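Long-range contacts in Es1 family protein (Ehrlichia chaffeensis, PDB 3L3B), which is of unsettled function but belongs to the DJ-1/PfpI family, with an amidotransferase-like domain and a proposed link to isoprenoid biosynthesis: residues M36-V47 / V112-N122; N57-K65 / V97-F108. One frame throughout, in Å; residues are numbered along the deposited sequence.

Contact 1: M36-V47 / V112-N122; sequences MDGSEIREAVLV and VIPGGYGVAKN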
loop_
_atom_site.group_PDB
_atom_site.type_symbol
_atom_site.label_atom_id
_atom_site.label_comp_id
_atom_site.label_asym_id
_atom_site.label_seq_id
_atom_site.Cartn_x
_atom_site.Cartn_y
_atom_site.Cartn_z
ATOM N N MET B 36 -6.434 -7.485 -7.700
ATOM C CA MET B 36 -7.371 -8.319 -8.466
ATOM C C MET B 36 -8.796 -7.774 -8.574
ATOM O O MET B 36 -9.551 -8.207 -9.448
ATOM C CB MET B 36 -7.381 -9.758 -7.919
ATOM C CG MET B 36 -5.997 -10.365 -7.854
ATOM S SD MET B 36 -5.934 -12.096 -7.449
ATOM C CE MET B 36 -6.289 -12.745 -9.061
ATOM N N ASP B 37 -9.175 -6.785 -7.758
ATOM C CA ASP B 37 -10.545 -6.255 -7.829
ATOM C C ASP B 37 -10.679 -4.776 -7.617
ATOM O O ASP B 37 -11.817 -4.264 -7.575
ATOM C CB ASP B 37 -11.483 -6.980 -6.841
ATOM C CG ASP B 37 -11.087 -6.797 -5.368
ATOM O OD1 ASP B 37 -10.264 -5.917 -5.013
ATOM O OD2 ASP B 37 -11.635 -7.580 -4.529
ATOM N N GLY B 38 -9.532 -4.090 -7.607
ATOM C CA GLY B 38 -9.445 -2.709 -7.195
ATOM C C GLY B 38 -8.193 -2.096 -7.819
ATOM O O GLY B 38 -7.709 -2.560 -8.868
ATOM N N SER B 39 -7.641 -1.123 -7.103
ATOM C CA SER B 39 -6.319 -0.582 -7.398
ATOM C C SER B 39 -5.202 -1.425 -6.839
ATOM O O SER B 39 -5.292 -1.941 -5.714
ATOM C CB SER B 39 -6.174 0.820 -6.806
ATOM O OG SER B 39 -6.984 1.745 -7.471
ATOM N N GLU B 40 -4.118 -1.507 -7.602
ATOM C CA GLU B 40 -2.868 -2.136 -7.159
ATOM C C GLU B 40 -2.330 -1.281 -6.001
ATOM O O GLU B 40 -2.064 -0.091 -6.117
ATOM C CB GLU B 40 -1.886 -2.177 -8.328
ATOM C CG GLU B 40 -0.950 -3.384 -8.392
ATOM C CD GLU B 40 -0.157 -3.550 -7.167
ATOM O OE1 GLU B 40 0.009 -4.737 -6.732
ATOM O OE2 GLU B 40 0.282 -2.489 -6.629
ATOM N N ILE B 41 -2.275 -1.887 -4.851
ATOM C CA ILE B 41 -1.974 -1.191 -3.583
ATOM C C ILE B 41 -0.546 -0.663 -3.593
ATOM O O ILE B 41 -0.327 0.450 -3.137
ATOM C CB ILE B 41 -2.208 -2.116 -2.401
ATOM C CG1 ILE B 41 -3.691 -2.469 -2.226
ATOM C CG2 ILE B 41 -1.598 -1.547 -1.099
ATOM C CD1 ILE B 41 -3.875 -3.703 -1.269
ATOM N N ARG B 42 0.415 -1.422 -4.127
ATOM C CA ARG B 42 1.792 -0.955 -4.129
ATOM C C ARG B 42 1.959 0.229 -5.064
ATOM O O ARG B 42 2.560 1.224 -4.687
ATOM C CB ARG B 42 2.760 -2.074 -4.471
ATOM C CG ARG B 42 2.699 -3.161 -3.446
ATOM C CD ARG B 42 3.111 -4.460 -4.058
ATOM N NE ARG B 42 2.937 -5.542 -3.110
ATOM C CZ ARG B 42 3.763 -6.572 -2.998
ATOM N NH1 ARG B 42 4.819 -6.684 -3.788
ATOM N NH2 ARG B 42 3.492 -7.503 -2.113
ATOM N N GLU B 43 1.375 0.141 -6.243
ATOM C CA GLU B 43 1.373 1.265 -7.181
ATOM C C GLU B 43 0.747 2.525 -6.590
ATOM O O GLU B 43 1.276 3.663 -6.795
ATOM C CB GLU B 43 0.717 0.914 -8.519
ATOM C CG GLU B 43 1.357 -0.261 -9.222
ATOM C CD GLU B 43 0.598 -0.710 -10.492
ATOM O OE1 GLU B 43 -0.419 -0.064 -10.908
ATOM O OE2 GLU B 43 1.017 -1.749 -11.056
ATOM N N ALA B 44 -0.358 2.371 -5.881
ATOM C CA ALA B 44 -0.994 3.544 -5.272
ATOM C C ALA B 44 -0.114 4.116 -4.186
ATOM O O ALA B 44 0.066 5.302 -4.139
ATOM C CB ALA B 44 -2.350 3.236 -4.702
ATOM N N VAL B 45 0.414 3.285 -3.291
ATOM C CA VAL B 45 1.254 3.791 -2.222
ATOM C C VAL B 45 2.478 4.495 -2.810
ATOM O O VAL B 45 2.840 5.574 -2.338
ATOM C CB VAL B 45 1.684 2.679 -1.227
ATOM C CG1 VAL B 45 2.826 3.156 -0.280
ATOM C CG2 VAL B 45 0.459 2.227 -0.438
ATOM N N LEU B 46 3.086 3.908 -3.853
ATOM C CA LEU B 46 4.333 4.452 -4.411
ATOM C C LEU B 46 4.091 5.775 -5.172
ATOM O O LEU B 46 4.949 6.687 -5.157
ATOM C CB LEU B 46 5.068 3.395 -5.242
ATOM C CG LEU B 46 5.543 2.125 -4.536
ATOM C CD1 LEU B 46 6.072 1.117 -5.555
ATOM C CD2 LEU B 46 6.565 2.429 -3.462
ATOM N N VAL B 47 2.937 5.870 -5.826
ATOM C CA VAL B 47 2.472 7.117 -6.440
ATOM C C VAL B 47 2.332 8.210 -5.347
ATOM O O VAL B 47 2.817 9.323 -5.519
ATOM C CB VAL B 47 1.166 6.918 -7.181
ATOM C CG1 VAL B 47 0.407 8.270 -7.364
ATOM C CG2 VAL B 47 1.422 6.250 -8.527
ATOM N N VAL B 112 -3.118 11.419 -11.396
ATOM C CA VAL B 112 -2.448 10.124 -11.505
ATOM C C VAL B 112 -3.475 9.007 -11.265
ATOM O O VAL B 112 -4.344 9.111 -10.378
ATOM C CB VAL B 112 -1.220 10.010 -10.579
ATOM C CG1 VAL B 112 -0.433 8.733 -10.892
ATOM C CG2 VAL B 112 -0.328 11.227 -10.756
ATOM N N ILE B 113 -3.406 7.983 -12.117
ATOM C CA ILE B 113 -4.231 6.812 -12.034
ATOM C C ILE B 113 -3.354 5.564 -11.837
ATOM O O ILE B 113 -2.829 5.004 -12.801
ATOM C CB ILE B 113 -5.054 6.620 -13.312
ATOM C CG1 ILE B 113 -5.698 7.950 -13.724
ATOM C CG2 ILE B 113 -6.104 5.568 -13.058
ATOM C CD1 ILE B 113 -6.268 7.990 -15.154
ATOM N N PRO B 114 -3.228 5.091 -10.588
ATOM C CA PRO B 114 -2.544 3.807 -10.392
ATOM C C PRO B 114 -3.233 2.694 -11.168
ATOM O O PRO B 114 -4.387 2.835 -11.585
ATOM C CB PRO B 114 -2.684 3.578 -8.892
ATOM C CG PRO B 114 -2.856 4.935 -8.288
ATOM C CD PRO B 114 -3.559 5.758 -9.323
ATOM N N GLY B 115 -2.576 1.555 -11.354
ATOM C CA GLY B 115 -3.220 0.478 -12.071
ATOM C C GLY B 115 -3.969 -0.440 -11.112
ATOM O O GLY B 115 -4.371 -0.038 -9.998
ATOM N N GLY B 116 -4.127 -1.667 -11.575
ATOM C CA GLY B 116 -4.827 -2.714 -10.852
ATOM C C GLY B 116 -5.958 -3.150 -11.752
ATOM O O GLY B 116 -6.520 -2.339 -12.480
ATOM N N TYR B 117 -6.329 -4.424 -11.628
ATOM C CA TYR B 117 -7.327 -5.049 -12.465
ATOM C C TYR B 117 -8.644 -4.366 -12.299
ATOM O O TYR B 117 -9.446 -4.316 -13.241
ATOM C CB TYR B 117 -7.430 -6.548 -12.146
ATOM C CG TYR B 117 -8.261 -7.360 -13.120
ATOM C CD1 TYR B 117 -7.748 -7.725 -14.369
ATOM C CD2 TYR B 117 -9.572 -7.741 -12.806
ATOM C CE1 TYR B 117 -8.515 -8.469 -15.276
ATOM C CE2 TYR B 117 -10.347 -8.485 -13.709
ATOM C CZ TYR B 117 -9.806 -8.846 -14.939
ATOM O OH TYR B 117 -10.546 -9.578 -15.836
ATOM N N GLY B 118 -8.875 -3.806 -11.117
ATOM C CA GLY B 118 -10.101 -3.036 -10.869
ATOM C C GLY B 118 -10.309 -1.800 -11.701
ATOM O O GLY B 118 -11.443 -1.420 -11.991
ATOM N N VAL B 119 -9.225 -1.149 -12.080
ATOM C CA VAL B 119 -9.328 -0.011 -12.941
ATOM C C VAL B 119 -9.953 -0.461 -14.238
ATOM O O VAL B 119 -10.919 0.144 -14.675
ATOM C CB VAL B 119 -7.960 0.652 -13.207
ATOM C CG1 VAL B 119 -8.095 1.835 -14.194
ATOM C CG2 VAL B 119 -7.357 1.111 -11.888
ATOM N N ALA B 120 -9.429 -1.525 -14.836
ATOM C CA ALA B 120 -9.979 -2.026 -16.096
ATOM C C ALA B 120 -11.408 -2.604 -15.918
ATOM O O ALA B 120 -12.312 -2.313 -16.696
ATOM C CB ALA B 120 -9.022 -3.052 -16.708
ATOM N N LYS B 121 -11.620 -3.370 -14.856
ATOM C CA LYS B 121 -12.877 -4.082 -14.638
ATOM C C LYS B 121 -13.958 -3.157 -14.117
ATOM O O LYS B 121 -15.150 -3.278 -14.504
ATOM C CB LYS B 121 -12.647 -5.241 -13.618
ATOM N N ASN B 122 -13.589 -2.245 -13.226
ATOM C CA ASN B 122 -14.577 -1.354 -12.611
ATOM C C ASN B 122 -14.901 -0.091 -13.392
ATOM O O ASN B 122 -15.975 0.458 -13.235
ATOM C CB ASN B 122 -14.202 -0.987 -11.173
ATOM C CG ASN B 122 -14.057 -2.190 -10.299
ATOM O OD1 ASN B 122 -14.555 -3.264 -10.629
ATOM N ND2 ASN B 122 -13.332 -2.039 -9.183
HETATM O O HOH W 1 -13.742 -5.760 -9.658
HETATM O O HOH W 2 -6.244 3.229 -9.394
#

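Contact 2: N57-K65 / V97-F108; sequences NFKCFAPNK and VYDIEQIRVEEF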
loop_
_atom_site.group_PDB
_atom_site.type_symbol
_atom_site.label_atom_id
_atom_site.label_comp_id
_atom_site.label_asym_id
_atom_site.label_seq_id
_atom_site.Cartn_x
_atom_site.Cartn_y
_atom_site.Cartn_z
ATOM N N ASN B 57 0.896 18.033 -3.003
ATOM C CA ASN B 57 -0.188 17.583 -2.130
ATOM C C ASN B 57 -1.160 16.784 -2.995
ATOM O O ASN B 57 -1.236 16.992 -4.234
ATOM C CB ASN B 57 -0.865 18.808 -1.478
ATOM C CG ASN B 57 -0.022 19.416 -0.295
ATOM O OD1 ASN B 57 0.996 18.857 0.125
ATOM N ND2 ASN B 57 -0.460 20.558 0.224
ATOM N N PHE B 58 -1.919 15.880 -2.408
ATOM C CA PHE B 58 -2.858 15.151 -3.233
ATOM C C PHE B 58 -4.159 14.849 -2.549
ATOM O O PHE B 58 -4.275 14.908 -1.313
ATOM C CB PHE B 58 -2.226 13.841 -3.739
ATOM C CG PHE B 58 -1.744 12.921 -2.622
ATOM C CD1 PHE B 58 -2.610 12.088 -1.976
ATOM C CD2 PHE B 58 -0.419 12.900 -2.249
ATOM C CE1 PHE B 58 -2.169 11.263 -0.936
ATOM C CE2 PHE B 58 0.026 12.071 -1.235
ATOM C CZ PHE B 58 -0.864 11.266 -0.584
ATOM N N LYS B 59 -5.137 14.496 -3.383
ATOM C CA LYS B 59 -6.469 14.085 -2.932
ATOM C C LYS B 59 -6.930 12.900 -3.735
ATOM O O LYS B 59 -6.853 12.864 -4.972
ATOM C CB LYS B 59 -7.500 15.218 -3.097
ATOM C CG LYS B 59 -7.627 16.153 -1.936
ATOM C CD LYS B 59 -8.627 17.272 -2.244
ATOM C CE LYS B 59 -8.899 18.170 -1.067
ATOM N NZ LYS B 59 -10.119 18.957 -1.352
ATOM N N CYS B 60 -7.484 11.946 -3.023
ATOM C CA CYS B 60 -7.901 10.723 -3.607
ATOM C C CYS B 60 -9.384 10.812 -3.897
ATOM O O CYS B 60 -10.155 11.295 -3.054
ATOM C CB CYS B 60 -7.633 9.555 -2.688
ATOM S SG CYS B 60 -5.834 9.091 -2.479
ATOM N N PHE B 61 -9.768 10.217 -5.028
ATOM C CA PHE B 61 -11.148 10.175 -5.492
ATOM C C PHE B 61 -11.492 8.800 -5.960
ATOM O O PHE B 61 -10.652 8.103 -6.463
ATOM C CB PHE B 61 -11.314 11.118 -6.697
ATOM C CG PHE B 61 -11.113 12.519 -6.361
ATOM C CD1 PHE B 61 -12.166 13.274 -5.848
ATOM C CD2 PHE B 61 -9.864 13.114 -6.540
ATOM C CE1 PHE B 61 -11.979 14.598 -5.542
ATOM C CE2 PHE B 61 -9.662 14.429 -6.199
ATOM C CZ PHE B 61 -10.730 15.178 -5.692
ATOM N N ALA B 62 -12.736 8.406 -5.778
ATOM C CA ALA B 62 -13.238 7.160 -6.310
ATOM C C ALA B 62 -14.768 7.256 -6.515
ATOM O O ALA B 62 -15.448 8.029 -5.842
ATOM C CB ALA B 62 -12.940 6.015 -5.361
ATOM N N PRO B 63 -15.307 6.408 -7.390
ATOM C CA PRO B 63 -16.724 6.416 -7.658
ATOM C C PRO B 63 -17.460 5.671 -6.571
ATOM O O PRO B 63 -16.953 4.661 -6.086
ATOM C CB PRO B 63 -16.819 5.660 -8.980
ATOM C CG PRO B 63 -15.683 4.735 -8.935
ATOM C CD PRO B 63 -14.583 5.570 -8.360
ATOM N N ASN B 64 -18.634 6.177 -6.202
ATOM C CA ASN B 64 -19.455 5.563 -5.155
ATOM C C ASN B 64 -20.339 4.474 -5.797
ATOM O O ASN B 64 -21.530 4.657 -5.968
ATOM C CB ASN B 64 -20.294 6.642 -4.434
ATOM C CG ASN B 64 -21.150 6.088 -3.301
ATOM O OD1 ASN B 64 -20.845 5.071 -2.715
ATOM N ND2 ASN B 64 -22.251 6.764 -3.018
ATOM N N LYS B 65 -19.710 3.359 -6.174
ATOM C CA LYS B 65 -20.379 2.272 -6.890
ATOM C C LYS B 65 -19.831 0.959 -6.363
ATOM O O LYS B 65 -18.673 0.916 -5.863
ATOM C CB LYS B 65 -20.086 2.355 -8.403
ATOM N N VAL B 97 -10.713 10.022 1.171
ATOM C CA VAL B 97 -11.109 9.745 -0.208
ATOM C C VAL B 97 -12.459 10.404 -0.423
ATOM O O VAL B 97 -13.302 10.431 0.466
ATOM C CB VAL B 97 -11.098 8.207 -0.591
ATOM C CG1 VAL B 97 -12.209 7.428 0.091
ATOM C CG2 VAL B 97 -11.209 8.025 -2.126
ATOM N N TYR B 98 -12.635 10.970 -1.608
ATOM C CA TYR B 98 -13.793 11.799 -1.927
ATOM C C TYR B 98 -14.532 11.171 -3.103
ATOM O O TYR B 98 -13.936 10.528 -3.949
ATOM C CB TYR B 98 -13.314 13.217 -2.309
ATOM C CG TYR B 98 -12.592 13.990 -1.194
ATOM C CD1 TYR B 98 -13.171 15.139 -0.618
ATOM C CD2 TYR B 98 -11.348 13.576 -0.720
ATOM C CE1 TYR B 98 -12.524 15.851 0.409
ATOM C CE2 TYR B 98 -10.695 14.262 0.335
ATOM C CZ TYR B 98 -11.283 15.404 0.880
ATOM O OH TYR B 98 -10.624 16.088 1.881
ATOM N N ASP B 99 -15.834 11.368 -3.173
ATOM C CA ASP B 99 -16.617 10.909 -4.310
ATOM C C ASP B 99 -16.107 11.599 -5.563
ATOM O O ASP B 99 -15.886 12.811 -5.567
ATOM C CB ASP B 99 -18.106 11.187 -4.064
ATOM C CG ASP B 99 -19.041 10.580 -5.163
ATOM O OD1 ASP B 99 -18.673 10.487 -6.332
ATOM O OD2 ASP B 99 -20.168 10.182 -4.809
ATOM N N ILE B 100 -15.905 10.825 -6.628
ATOM C CA ILE B 100 -15.305 11.339 -7.858
ATOM C C ILE B 100 -16.255 12.308 -8.537
ATOM O O ILE B 100 -15.834 13.153 -9.286
ATOM C CB ILE B 100 -14.994 10.213 -8.838
ATOM C CG1 ILE B 100 -13.960 10.692 -9.862
ATOM C CG2 ILE B 100 -16.287 9.706 -9.491
ATOM C CD1 ILE B 100 -13.465 9.586 -10.775
ATOM N N GLU B 101 -17.539 12.206 -8.237
ATOM C CA GLU B 101 -18.504 13.154 -8.813
ATOM C C GLU B 101 -18.256 14.558 -8.218
ATOM O O GLU B 101 -18.737 15.548 -8.776
ATOM C CB GLU B 101 -19.945 12.677 -8.561
ATOM N N GLN B 102 -17.521 14.627 -7.092
ATOM C CA GLN B 102 -17.180 15.895 -6.385
ATOM C C GLN B 102 -15.881 16.597 -6.868
ATOM O O GLN B 102 -15.557 17.685 -6.400
ATOM C CB GLN B 102 -17.074 15.650 -4.859
ATOM N N ILE B 103 -15.146 15.993 -7.791
ATOM C CA ILE B 103 -13.860 16.538 -8.219
ATOM C C ILE B 103 -14.019 17.890 -8.899
ATOM O O ILE B 103 -14.862 18.051 -9.759
ATOM C CB ILE B 103 -13.109 15.564 -9.165
ATOM C CG1 ILE B 103 -11.684 16.031 -9.430
ATOM C CG2 ILE B 103 -13.838 15.367 -10.478
ATOM C CD1 ILE B 103 -10.720 14.839 -9.704
ATOM N N ARG B 104 -13.185 18.838 -8.485
ATOM C CA ARG B 104 -13.117 20.173 -9.071
ATOM C C ARG B 104 -11.723 20.268 -9.714
ATOM O O ARG B 104 -10.712 20.452 -9.027
ATOM C CB ARG B 104 -13.368 21.255 -7.982
ATOM N N VAL B 105 -11.679 20.125 -11.034
ATOM C CA VAL B 105 -10.413 19.895 -11.739
ATOM C C VAL B 105 -9.505 21.129 -11.680
ATOM O O VAL B 105 -8.270 20.999 -11.606
ATOM C CB VAL B 105 -10.681 19.423 -13.189
ATOM C CG1 VAL B 105 -9.390 19.404 -14.056
ATOM C CG2 VAL B 105 -11.360 18.046 -13.155
ATOM N N GLU B 106 -10.132 22.315 -11.633
ATOM C CA GLU B 106 -9.412 23.583 -11.452
ATOM C C GLU B 106 -8.571 23.626 -10.161
ATOM O O GLU B 106 -7.602 24.374 -10.074
ATOM C CB GLU B 106 -10.390 24.772 -11.490
ATOM N N GLU B 107 -8.898 22.803 -9.165
ATOM C CA GLU B 107 -8.112 22.774 -7.913
ATOM C C GLU B 107 -6.819 21.981 -8.030
ATOM O O GLU B 107 -6.021 21.988 -7.092
ATOM C CB GLU B 107 -8.952 22.248 -6.736
ATOM C CG GLU B 107 -10.158 23.140 -6.402
ATOM C CD GLU B 107 -11.047 22.598 -5.264
ATOM O OE1 GLU B 107 -12.150 23.154 -5.082
ATOM O OE2 GLU B 107 -10.656 21.632 -4.566
ATOM N N PHE B 108 -6.625 21.284 -9.151
ATOM C CA PHE B 108 -5.459 20.430 -9.361
ATOM C C PHE B 108 -4.640 20.847 -10.581
ATOM O O PHE B 108 -5.163 21.451 -11.504
ATOM C CB PHE B 108 -5.882 18.944 -9.489
ATOM C CG PHE B 108 -6.687 18.452 -8.341
ATOM C CD1 PHE B 108 -6.073 18.067 -7.179
ATOM C CD2 PHE B 108 -8.074 18.437 -8.407
ATOM C CE1 PHE B 108 -6.816 17.627 -6.090
ATOM C CE2 PHE B 108 -8.828 18.041 -7.350
ATOM C CZ PHE B 108 -8.199 17.621 -6.165
HETATM O O HOH W 3 -19.543 8.298 -7.796
#

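Contact 1: M36-V47 / V112-N122
Val112, at the end of a central parallel strand, meets Val47 of helix 41-53 tip to tip, CG1 to CG1 at 3.7 Å. Pro114 lays its ring against the helix, Pro114 CG 3.8 Å from Ala44 CA; its carbonyl O takes a bond from a water that also receives the hydroxyl of Ser39, whose OG hydrogen-bonds with Ala31 N as well. Gly115 is gripped at both ends of its backbone. Its N donates to Glu43 OE1 over 2.7 Å, meeting that oxygen nearly along the C-O bond, while its O accepts a fairly straight bond from Glu40 N (2.8 Å, 166°); Glu40 caps its helix through OE2 and forms a salt bridge through OE1 with Arg94 of the second subunit. Glu43 spans the gap because its chain is extended beyond CG (chi2 174°), and its OE2 is held by the backbone N of Tyr215. Gly116 has a positive phi of 121°; its CA lies 3.5 Å from Glu40 N, and the position a side chain would take is filled by Glu40 N and Gly38 O. At Tyr117 the ring comes obliquely to Met36 O, with CD2 at 3.4 Å. At Gly118 the two backbones touch, its CA 3.7 Å from Asp37 C, and its N makes a weak bond to Gly38 O. Asn122 closes the row: ND2 donates to Asp37 O (3.1 Å) from above the carbonyl plane, and also to Ala31 O. Two backbone N-H groups thus fix the orientation of the Glu43 carboxylate, whose side chain packs on Cys158, consistent with the glutamate-cysteine pairing of the DJ-1/PfpI family.

Contact 2: N57-K65 / V97-F108
Three backbone hydrogen bonds join strand 97-99, outermost in this chain, in parallel to strand 56-62 of the main sheet: Tyr98 N to Cys60 O (2.9 Å), Ala62 N to Tyr98 O (3.0 Å, 158°) and Ile100 N to Ala62 O (2.9 Å). The last reaches its acceptor from above the carbonyl plane, as the chain leaves the strand for a 3-10 turn. There Asp99 forms an Asx turn, OD1 accepting from Glu101 N, and a water links the same oxygen to Asn64 N. Phe61 is the hub of the packing. Ile103 CD1 sits over one face of its ring, 3.8 Å from the centroid, in a CH-pi contact, while Phe108 CZ meets the ring edge at 3.5 Å from CE2, the two planes 87° apart. With CG beside the backbone N (chi1 -65°), the Phe61 ring crosses Tyr98 obliquely, its CD1 touching Tyr98 CB. Lys59 crosses Phe108 at about a right angle, its CB at the ring edge. Ala27 of strand 24-29 touches Phe61 and Ile103. Helices cover both faces, as in the DJ-1/PfpI alpha/beta sandwich: Phe147 of helix 138-149 lies against Phe108, and Leu86 of helix 85-92 against Val97 and Ala62.

From the N terminus the chain passes through strand 24-29, turns into 36-47 and runs down helix 41-53 into strand 56-62, so the first halves of the two contacts follow one another directly. Contact 2 closes first, when the chain returns through helix 85-92 to set strand 97-99 at the border of the main sheet. Contact 1 closes later, after strand 110-113 has entered on the far side of strand 24-29; contact 2 is therefore nested within its loop. Their centres lie about 16 Å apart, one near the centre of the molecule, fastening helix 41-53 to the sheet, the other farther out, completing the sheet's margin.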